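Local coordinates for protein haloacid dehalogenase-like hydrolase (Salmonella enterica subsp. enterica serovar Typhi, PDB 4EZE) that probably hydrolyses O-phosphoserine to serine and phosphate with the help of magnesium, the last step of serine biosynthesis, as a HAD-superfamily phosphatase, at residues Q95-I100 with I301-F306; S117-E122 with M178-G183; E263-C268 with L278-T283. One frame throughout, in Å; residues are numbered along the deposited sequence.

Contact 1 of 3, residues Q95-I100 with I301-F306; sequences QFDFFI and INYHGF
D97 OD2 takes two hydrogen bonds from the 301-306 loop. One comes from Y303 N at 2.8 Å, on the syn side of the carboxylate. The other comes from H304 ND1 at 3.0 Å and uses the anti lone pair. The contact joins two parts of the fold: D97 lies on strand 97-100, an outer strand of the four-stranded antiparallel N-terminal sheet, and the loop follows strand 299-301, the last strand of the parallel HAD core. The second carboxylate oxygen, D97 OD1, accepts N302 N at 2.8 Å, again on the syn side. Two successive backbone N-H groups are thus held by the two oxygens of one acid. The histidine is a third donor and meets the carboxylate at the edge of its ring, 5° out of the ring plane, with the two planes 62° apart. This His-carboxylate pair lies away from the annotated sites. D97 CG stands beside the backbone N (chi1 -82°), which swings the carboxylate over to the loop. The three donors should stabilise its negative charge.

Q95 crosses Y303 at about a right angle. Its CB sits over one ring face, 3.9 Å from the ring centroid, as a CH-pi contact; N302 CB covers the opposite face. Further along the strand, the ring edge of F99 meets an aliphatic branch, with F99 CZ 3.7 Å from I301 CG1. Helix 81-93 touches the same loop through L92 against Y303 and R88 against N302. N302 ND2 bonds to Q300 OE1 and also donates to a bridging water at 2.7 Å. The same water lies 3.0 Å from F96 O.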
loop_
_atom_site.group_PDB
_atom_site.type_symbol
_atom_site.label_atom_id
_atom_site.label_comp_id
_atom_site.label_asym_id
_atom_site.label_seq_id
_atom_site.Cartn_x
_atom_site.Cartn_y
_atom_site.Cartn_z
ATOM N N GLN A 95 -8.501 18.377 -2.115
ATOM C CA GLN A 95 -8.799 16.985 -1.775
ATOM C C GLN A 95 -9.280 16.166 -2.949
ATOM O O GLN A 95 -10.432 15.774 -2.996
ATOM C CB GLN A 95 -9.794 16.914 -0.612
ATOM C CG GLN A 95 -9.129 17.424 0.676
ATOM C CD GLN A 95 -9.937 17.275 1.948
ATOM O OE1 GLN A 95 -11.146 16.996 1.939
ATOM N NE2 GLN A 95 -9.258 17.486 3.076
ATOM N N PHE A 96 -8.400 15.897 -3.909
ATOM C CA PHE A 96 -8.743 14.902 -4.903
ATOM C C PHE A 96 -7.548 14.002 -5.031
ATOM O O PHE A 96 -6.441 14.347 -4.602
ATOM C CB PHE A 96 -9.121 15.533 -6.263
ATOM C CG PHE A 96 -8.047 16.384 -6.839
ATOM C CD1 PHE A 96 -7.013 15.817 -7.579
ATOM C CD2 PHE A 96 -8.027 17.750 -6.594
ATOM C CE1 PHE A 96 -5.979 16.602 -8.091
ATOM C CE2 PHE A 96 -7.017 18.541 -7.109
ATOM C CZ PHE A 96 -5.992 17.971 -7.860
ATOM N N ASP A 97 -7.774 12.826 -5.600
ATOM C CA ASP A 97 -6.679 11.934 -5.909
ATOM C C ASP A 97 -6.422 12.027 -7.391
ATOM O O ASP A 97 -7.307 12.416 -8.171
ATOM C CB ASP A 97 -7.044 10.491 -5.536
ATOM C CG ASP A 97 -6.841 10.210 -4.063
ATOM O OD1 ASP A 97 -5.714 10.482 -3.588
ATOM O OD2 ASP A 97 -7.798 9.728 -3.392
ATOM N N PHE A 98 -5.225 11.644 -7.804
ATOM C CA PHE A 98 -5.003 11.546 -9.234
ATOM C C PHE A 98 -3.951 10.497 -9.479
ATOM O O PHE A 98 -3.271 10.058 -8.540
ATOM C CB PHE A 98 -4.533 12.893 -9.793
ATOM C CG PHE A 98 -3.178 13.333 -9.266
ATOM C CD1 PHE A 98 -2.017 12.931 -9.886
ATOM C CD2 PHE A 98 -3.080 14.152 -8.152
ATOM C CE1 PHE A 98 -0.785 13.350 -9.424
ATOM C CE2 PHE A 98 -1.851 14.562 -7.679
ATOM C CZ PHE A 98 -0.707 14.170 -8.311
ATOM N N PHE A 99 -3.818 10.105 -10.741
ATOM C CA PHE A 99 -2.726 9.248 -11.155
ATOM C C PHE A 99 -2.163 9.713 -12.472
ATOM O O PHE A 99 -2.907 10.032 -13.409
ATOM C CB PHE A 99 -3.197 7.815 -11.295
ATOM C CG PHE A 99 -3.364 7.127 -9.993
ATOM C CD1 PHE A 99 -2.252 6.755 -9.256
ATOM C CD2 PHE A 99 -4.627 6.884 -9.479
ATOM C CE1 PHE A 99 -2.395 6.123 -8.036
ATOM C CE2 PHE A 99 -4.774 6.253 -8.258
ATOM C CZ PHE A 99 -3.657 5.871 -7.539
ATOM N N ILE A 100 -0.843 9.774 -12.530
ATOM C CA ILE A 100 -0.167 9.957 -13.791
ATOM C C ILE A 100 0.062 8.570 -14.347
ATOM O O ILE A 100 0.808 7.782 -13.786
ATOM C CB ILE A 100 1.160 10.688 -13.621
ATOM C CG1 ILE A 100 0.898 12.157 -13.275
ATOM C CG2 ILE A 100 1.975 10.600 -14.902
ATOM C CD1 ILE A 100 2.123 12.829 -12.693
ATOM N N ILE A 301 -2.705 7.172 -2.867
ATOM C CA ILE A 301 -4.122 7.243 -2.631
ATOM C C ILE A 301 -4.356 7.906 -1.287
ATOM O O ILE A 301 -3.929 7.396 -0.247
ATOM C CB ILE A 301 -4.774 5.859 -2.681
ATOM C CG1 ILE A 301 -4.550 5.244 -4.055
ATOM C CG2 ILE A 301 -6.273 5.986 -2.438
ATOM C CD1 ILE A 301 -4.845 3.754 -4.101
ATOM N N ASN A 302 -5.052 9.035 -1.309
ATOM C CA ASN A 302 -5.244 9.809 -0.099
ATOM C C ASN A 302 -6.681 9.948 0.316
ATOM O O ASN A 302 -6.943 10.089 1.498
ATOM C CB ASN A 302 -4.625 11.213 -0.253
ATOM C CG ASN A 302 -3.133 11.143 -0.435
ATOM O OD1 ASN A 302 -2.494 10.360 0.248
ATOM N ND2 ASN A 302 -2.567 11.938 -1.369
ATOM N N TYR A 303 -7.615 9.926 -0.635
ATOM C CA TYR A 303 -9.030 10.159 -0.291
ATOM C C TYR A 303 -10.019 9.108 -0.805
ATOM O O TYR A 303 -11.214 9.320 -0.722
ATOM C CB TYR A 303 -9.501 11.542 -0.788
ATOM C CG TYR A 303 -8.612 12.665 -0.323
ATOM C CD1 TYR A 303 -8.725 13.196 0.954
ATOM C CD2 TYR A 303 -7.650 13.191 -1.171
ATOM C CE1 TYR A 303 -7.876 14.208 1.384
ATOM C CE2 TYR A 303 -6.818 14.198 -0.769
ATOM C CZ TYR A 303 -6.922 14.710 0.499
ATOM O OH TYR A 303 -6.045 15.722 0.845
ATOM N N HIS A 304 -9.552 7.996 -1.362
ATOM C CA HIS A 304 -10.481 6.967 -1.829
ATOM C C HIS A 304 -9.922 5.636 -1.411
ATOM O O HIS A 304 -9.059 5.597 -0.551
ATOM C CB HIS A 304 -10.679 7.059 -3.347
ATOM C CG HIS A 304 -11.384 8.314 -3.774
ATOM N ND1 HIS A 304 -10.722 9.507 -3.983
ATOM C CD2 HIS A 304 -12.697 8.566 -3.999
ATOM C CE1 HIS A 304 -11.598 10.439 -4.325
ATOM N NE2 HIS A 304 -12.801 9.890 -4.355
ATOM N N GLY A 305 -10.397 4.543 -1.993
ATOM C CA GLY A 305 -9.915 3.232 -1.564
ATOM C C GLY A 305 -9.092 2.589 -2.652
ATOM O O GLY A 305 -8.761 3.228 -3.647
ATOM N N PHE A 306 -8.769 1.323 -2.463
ATOM C CA PHE A 306 -7.923 0.594 -3.389
ATOM C C PHE A 306 -8.643 0.283 -4.722
ATOM O O PHE A 306 -8.035 -0.254 -5.661
ATOM C CB PHE A 306 -7.460 -0.705 -2.741
ATOM C CG PHE A 306 -6.280 -0.547 -1.833
ATOM C CD1 PHE A 306 -5.024 -0.298 -2.344
ATOM C CD2 PHE A 306 -6.424 -0.675 -0.472
ATOM C CE1 PHE A 306 -3.930 -0.154 -1.500
ATOM C CE2 PHE A 306 -5.337 -0.566 0.379
ATOM C CZ PHE A 306 -4.077 -0.306 -0.136
HETATM O O HOH W 1 -4.037 13.487 -3.070
#

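Contact 2 of 3, residues S117-E122 with M178-G183; sequences STFIAE and MTLSPG
E122 lies across T179 at about a right angle and turns its carboxylate to the start of the 178-183 loop. E122 OE1 accepts T179 N at 2.9 Å on its syn side, 16° out of the carboxylate plane. E122 OE2 faces T179 OG1. The chain of E122 bends at chi2 (88°), which folds the carboxylate back against the loop. M178, poorly ordered and less certainly placed, runs past it in the opposite direction, and its SD lies 3.6 Å from E122 CB.

The backbones also meet. A121 N donates to T179 O at 2.9 Å, and S181 N donates to F119 O at 2.9 Å, so I120 and L180 form a single beta bridge. Segment 117-122 follows the DxD motif of the HAD fold, with D114 the predicted nucleophile and D116 the predicted proton donor. The bridge ties this part of the chain to the loop leading into helix 184-193.

S181 points at the other segment. Its OG donates to T118 O at 2.6 Å from above the carbonyl plane. F119 and L180 meet obliquely: F119 CE2 is 3.4 Å from L180 CD1, while F113 packs edge-to-face with the F119 ring.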
loop_
_atom_site.group_PDB
_atom_site.type_symbol
_atom_site.label_atom_id
_atom_site.label_comp_id
_atom_site.label_asym_id
_atom_site.label_seq_id
_atom_site.Cartn_x
_atom_site.Cartn_y
_atom_site.Cartn_z
ATOM N N SER A 117 -2.037 -1.259 8.439
ATOM C CA SER A 117 -2.365 0.086 7.985
ATOM C C SER A 117 -2.261 0.216 6.460
ATOM O O SER A 117 -2.291 1.312 5.914
ATOM C CB SER A 117 -1.507 1.130 8.717
ATOM O OG SER A 117 -1.784 1.109 10.110
ATOM N N THR A 118 -2.135 -0.914 5.781
ATOM C CA THR A 118 -2.218 -0.928 4.335
ATOM C C THR A 118 -3.304 -1.902 3.883
ATOM O O THR A 118 -4.429 -1.488 3.580
ATOM C CB THR A 118 -0.860 -1.235 3.686
ATOM O OG1 THR A 118 0.075 -0.220 4.062
ATOM C CG2 THR A 118 -0.994 -1.231 2.154
ATOM N N PHE A 119 -2.991 -3.193 3.859
ATOM C CA PHE A 119 -3.995 -4.192 3.500
ATOM C C PHE A 119 -5.128 -4.210 4.526
ATOM O O PHE A 119 -6.289 -4.364 4.171
ATOM C CB PHE A 119 -3.353 -5.555 3.403
ATOM C CG PHE A 119 -4.188 -6.568 2.687
ATOM C CD1 PHE A 119 -4.101 -6.709 1.297
ATOM C CD2 PHE A 119 -5.035 -7.417 3.399
ATOM C CE1 PHE A 119 -4.869 -7.661 0.631
ATOM C CE2 PHE A 119 -5.801 -8.377 2.743
ATOM C CZ PHE A 119 -5.723 -8.499 1.357
ATOM N N ILE A 120 -4.792 -4.025 5.800
ATOM C CA ILE A 120 -5.807 -3.935 6.852
ATOM C C ILE A 120 -5.696 -2.564 7.466
ATOM O O ILE A 120 -4.632 -1.967 7.395
ATOM C CB ILE A 120 -5.633 -5.031 7.931
ATOM C CG1 ILE A 120 -4.237 -4.973 8.559
ATOM C CG2 ILE A 120 -5.853 -6.416 7.332
ATOM C CD1 ILE A 120 -4.094 -5.886 9.767
ATOM N N ALA A 121 -6.784 -2.030 8.023
ATOM C CA ALA A 121 -6.701 -0.689 8.605
ATOM C C ALA A 121 -5.879 -0.678 9.892
ATOM O O ALA A 121 -5.282 0.347 10.263
ATOM C CB ALA A 121 -8.088 -0.109 8.845
ATOM N N GLU A 122 -5.802 -1.821 10.563
ATOM C CA GLU A 122 -5.236 -1.822 11.918
ATOM C C GLU A 122 -3.748 -2.150 12.014
ATOM O O GLU A 122 -3.089 -2.488 11.026
ATOM C CB GLU A 122 -6.044 -2.755 12.836
ATOM C CG GLU A 122 -7.546 -2.443 12.907
ATOM C CD GLU A 122 -8.344 -3.151 11.838
ATOM O OE1 GLU A 122 -7.721 -3.814 10.981
ATOM O OE2 GLU A 122 -9.592 -3.043 11.856
ATOM N N MET A 178 -9.913 -7.852 12.528
ATOM C CA MET A 178 -9.189 -6.909 11.686
ATOM C C MET A 178 -10.035 -6.579 10.464
ATOM O O MET A 178 -10.781 -7.425 9.992
ATOM C CB MET A 178 -7.855 -7.501 11.240
ATOM C CG MET A 178 -6.848 -7.683 12.352
ATOM S SD MET A 178 -6.763 -6.258 13.442
ATOM C CE MET A 178 -5.126 -6.458 14.105
ATOM N N THR A 179 -9.929 -5.358 9.948
ATOM C CA THR A 179 -10.758 -4.988 8.805
ATOM C C THR A 179 -9.947 -4.711 7.555
ATOM O O THR A 179 -8.965 -3.959 7.578
ATOM C CB THR A 179 -11.648 -3.771 9.120
ATOM O OG1 THR A 179 -10.872 -2.797 9.819
ATOM C CG2 THR A 179 -12.820 -4.193 10.008
ATOM N N LEU A 180 -10.358 -5.360 6.473
ATOM C CA LEU A 180 -9.852 -5.084 5.140
ATOM C C LEU A 180 -9.927 -3.594 4.870
ATOM O O LEU A 180 -10.928 -2.967 5.217
ATOM C CB LEU A 180 -10.752 -5.769 4.140
ATOM C CG LEU A 180 -9.946 -6.157 2.931
ATOM C CD1 LEU A 180 -8.620 -6.611 3.491
ATOM C CD2 LEU A 180 -10.617 -7.268 2.147
ATOM N N SER A 181 -8.880 -3.028 4.269
ATOM C CA SER A 181 -8.900 -1.621 3.857
ATOM C C SER A 181 -9.854 -1.520 2.687
ATOM O O SER A 181 -9.928 -2.447 1.875
ATOM C CB SER A 181 -7.517 -1.136 3.416
ATOM O OG SER A 181 -6.702 -0.800 4.531
ATOM N N PRO A 182 -10.582 -0.396 2.601
ATOM C CA PRO A 182 -11.617 -0.140 1.599
ATOM C C PRO A 182 -11.152 -0.356 0.153
ATOM O O PRO A 182 -10.066 0.083 -0.220
ATOM C CB PRO A 182 -11.987 1.345 1.816
ATOM C CG PRO A 182 -11.038 1.888 2.848
ATOM C CD PRO A 182 -10.408 0.728 3.553
ATOM N N GLY A 183 -11.976 -1.048 -0.632
ATOM C CA GLY A 183 -11.802 -1.141 -2.086
ATOM C C GLY A 183 -11.128 -2.436 -2.525
ATOM O O GLY A 183 -11.074 -2.759 -3.727
#

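Contact 3 of 3, residues E263-C268 with L278-T283; sequences ENIIAC and LEHAGT
The H280 imidazole meets I265 obliquely, with I265 CD1 4.2 Å from H280 NE2. H280 CG lies opposite its backbone N (chi1 169°), which carries the ring back to the strand. K248 and V252 of helix 244-258 also touch this histidine, and the same helix packs on I265. A281 CB sits 3.7 Å from A267 CB and 3.9 Å from I265 CG2, between two residues of the strand. L278 reaches in from the helix with one methyl, L278 CD2, which lies 3.3 Å from A267 O.

This is a beta-alpha-beta crossover of the Rossmann-like HAD core: strand 265-269, helix 275-280, then the parallel strand 283-287. The strands pair where I266 stands beside T283. T283 N donates to I265 O at 3.1 Å in a nearly straight bond (177°), and A267 N donates to T283 O at 3.2 Å. The I266 and T283 side chains run side by side in the same direction, with I266 CG1 4.0 Å from T283 CB. At the turn, G282 lies close to E263, with their CA atoms 4.1 Å apart.

The polar links across the contact are backbone bonds. The side-chain contacts are mostly between carbon atoms; across the contact the histidine nitrogen touches only a methyl of I265. Apolar packing therefore holds helix to strand, while main-chain hydrogen bonds set the new strand in register.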
loop_
_atom_site.group_PDB
_atom_site.type_symbol
_atom_site.label_atom_id
_atom_site.label_comp_id
_atom_site.label_asym_id
_atom_site.label_seq_id
_atom_site.Cartn_x
_atom_site.Cartn_y
_atom_site.Cartn_z
ATOM N N GLU A 263 9.335 -3.143 -14.037
ATOM C CA GLU A 263 8.330 -2.168 -14.379
ATOM C C GLU A 263 6.955 -2.790 -14.208
ATOM O O GLU A 263 5.942 -2.112 -14.338
ATOM C CB GLU A 263 8.507 -1.588 -15.792
ATOM C CG GLU A 263 8.264 -2.566 -16.947
ATOM C CD GLU A 263 9.538 -2.935 -17.707
ATOM O OE1 GLU A 263 10.442 -3.581 -17.121
ATOM O OE2 GLU A 263 9.632 -2.580 -18.902
ATOM N N ASN A 264 6.896 -4.085 -13.935
ATOM C CA ASN A 264 5.573 -4.715 -13.841
ATOM C C ASN A 264 5.244 -5.046 -12.398
ATOM O O ASN A 264 4.277 -5.776 -12.099
ATOM C CB ASN A 264 5.515 -5.963 -14.707
ATOM C CG ASN A 264 5.537 -5.638 -16.173
ATOM O OD1 ASN A 264 4.746 -4.833 -16.646
ATOM N ND2 ASN A 264 6.449 -6.251 -16.900
ATOM N N ILE A 265 6.089 -4.538 -11.506
ATOM C CA ILE A 265 5.883 -4.708 -10.068
ATOM C C ILE A 265 5.189 -3.488 -9.464
ATOM O O ILE A 265 5.726 -2.378 -9.479
ATOM C CB ILE A 265 7.216 -4.901 -9.357
ATOM C CG1 ILE A 265 7.911 -6.153 -9.874
ATOM C CG2 ILE A 265 7.033 -5.008 -7.843
ATOM C CD1 ILE A 265 9.269 -6.363 -9.241
ATOM N N ILE A 266 3.990 -3.703 -8.947
ATOM C CA ILE A 266 3.306 -2.704 -8.130
ATOM C C ILE A 266 3.400 -3.107 -6.629
ATOM O O ILE A 266 3.098 -4.251 -6.263
ATOM C CB ILE A 266 1.840 -2.607 -8.559
ATOM C CG1 ILE A 266 1.715 -2.107 -9.999
ATOM C CG2 ILE A 266 1.041 -1.737 -7.608
ATOM C CD1 ILE A 266 0.353 -2.416 -10.582
ATOM N N ALA A 267 3.832 -2.172 -5.778
ATOM C CA ALA A 267 3.889 -2.346 -4.315
ATOM C C ALA A 267 3.164 -1.186 -3.639
ATOM O O ALA A 267 3.274 -0.050 -4.089
ATOM C CB ALA A 267 5.329 -2.387 -3.842
ATOM N N CYS A 268 2.423 -1.471 -2.572
ATOM C CA CYS A 268 1.625 -0.456 -1.861
ATOM C C CYS A 268 1.999 -0.482 -0.384
ATOM O O CYS A 268 2.144 -1.551 0.194
ATOM C CB CYS A 268 0.141 -0.807 -1.917
ATOM S SG CYS A 268 -0.531 -1.104 -3.562
ATOM N N LEU A 278 8.870 0.187 -1.832
ATOM C CA LEU A 278 8.093 1.011 -2.765
ATOM C C LEU A 278 8.985 1.713 -3.787
ATOM O O LEU A 278 8.578 1.949 -4.940
ATOM C CB LEU A 278 7.270 2.064 -2.024
ATOM C CG LEU A 278 6.282 1.623 -0.955
ATOM C CD1 LEU A 278 5.677 2.871 -0.347
ATOM C CD2 LEU A 278 5.187 0.771 -1.558
ATOM N N GLU A 279 10.188 2.078 -3.361
ATOM C CA GLU A 279 11.107 2.751 -4.269
ATOM C C GLU A 279 11.609 1.776 -5.306
ATOM O O GLU A 279 11.828 2.143 -6.457
ATOM C CB GLU A 279 12.266 3.385 -3.524
ATOM C CG GLU A 279 11.900 4.732 -2.917
ATOM C CD GLU A 279 12.953 5.236 -1.947
ATOM O OE1 GLU A 279 13.232 6.452 -1.959
ATOM O OE2 GLU A 279 13.503 4.422 -1.170
ATOM N N HIS A 280 11.749 0.520 -4.912
ATOM C CA HIS A 280 12.160 -0.499 -5.862
ATOM C C HIS A 280 11.062 -0.835 -6.884
ATOM O O HIS A 280 11.338 -0.982 -8.061
ATOM C CB HIS A 280 12.604 -1.766 -5.147
ATOM C CG HIS A 280 12.777 -2.931 -6.066
ATOM N ND1 HIS A 280 13.931 -3.138 -6.790
ATOM C CD2 HIS A 280 11.935 -3.936 -6.403
ATOM C CE1 HIS A 280 13.796 -4.231 -7.520
ATOM N NE2 HIS A 280 12.596 -4.739 -7.298
ATOM N N ALA A 281 9.821 -0.968 -6.444
ATOM C CA ALA A 281 8.746 -1.298 -7.381
ATOM C C ALA A 281 8.729 -0.352 -8.576
ATOM O O ALA A 281 9.110 0.823 -8.456
ATOM C CB ALA A 281 7.399 -1.257 -6.679
ATOM N N GLY A 282 8.255 -0.847 -9.718
ATOM C CA GLY A 282 8.137 -0.000 -10.914
ATOM C C GLY A 282 7.125 1.091 -10.615
ATOM O O GLY A 282 7.326 2.255 -10.926
ATOM N N THR A 283 6.021 0.694 -10.000
ATOM C CA THR A 283 4.979 1.615 -9.608
ATOM C C THR A 283 4.722 1.426 -8.114
ATOM O O THR A 283 4.125 0.425 -7.700
ATOM C CB THR A 283 3.706 1.363 -10.412
ATOM O OG1 THR A 283 3.973 1.630 -11.793
ATOM C CG2 THR A 283 2.566 2.263 -9.919
#

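In the fold
F306 connects all three contacts. F306 N is 2.9 Å from P182 O, a probable hydrogen bond between contacts 1 and 2. Its ring packs on T118 and S181, and F306 CE1 lies 4.1 Å from C268 SG of contact 3. T118 CG2 comes within 3.7 Å of C268 O, linking contacts 2 and 3. The centres of contacts 1 and 2 are about 16 Å apart. In contact 2, the T118 side chain is about 4 Å from the bound sodium ion, which D114, D116 and D270 coordinate. In contact 3, the C268 side chain is about 7 Å from that of D114, the predicted nucleophile. Contacts 2 and 3 lie inside the loop closed by contact 1.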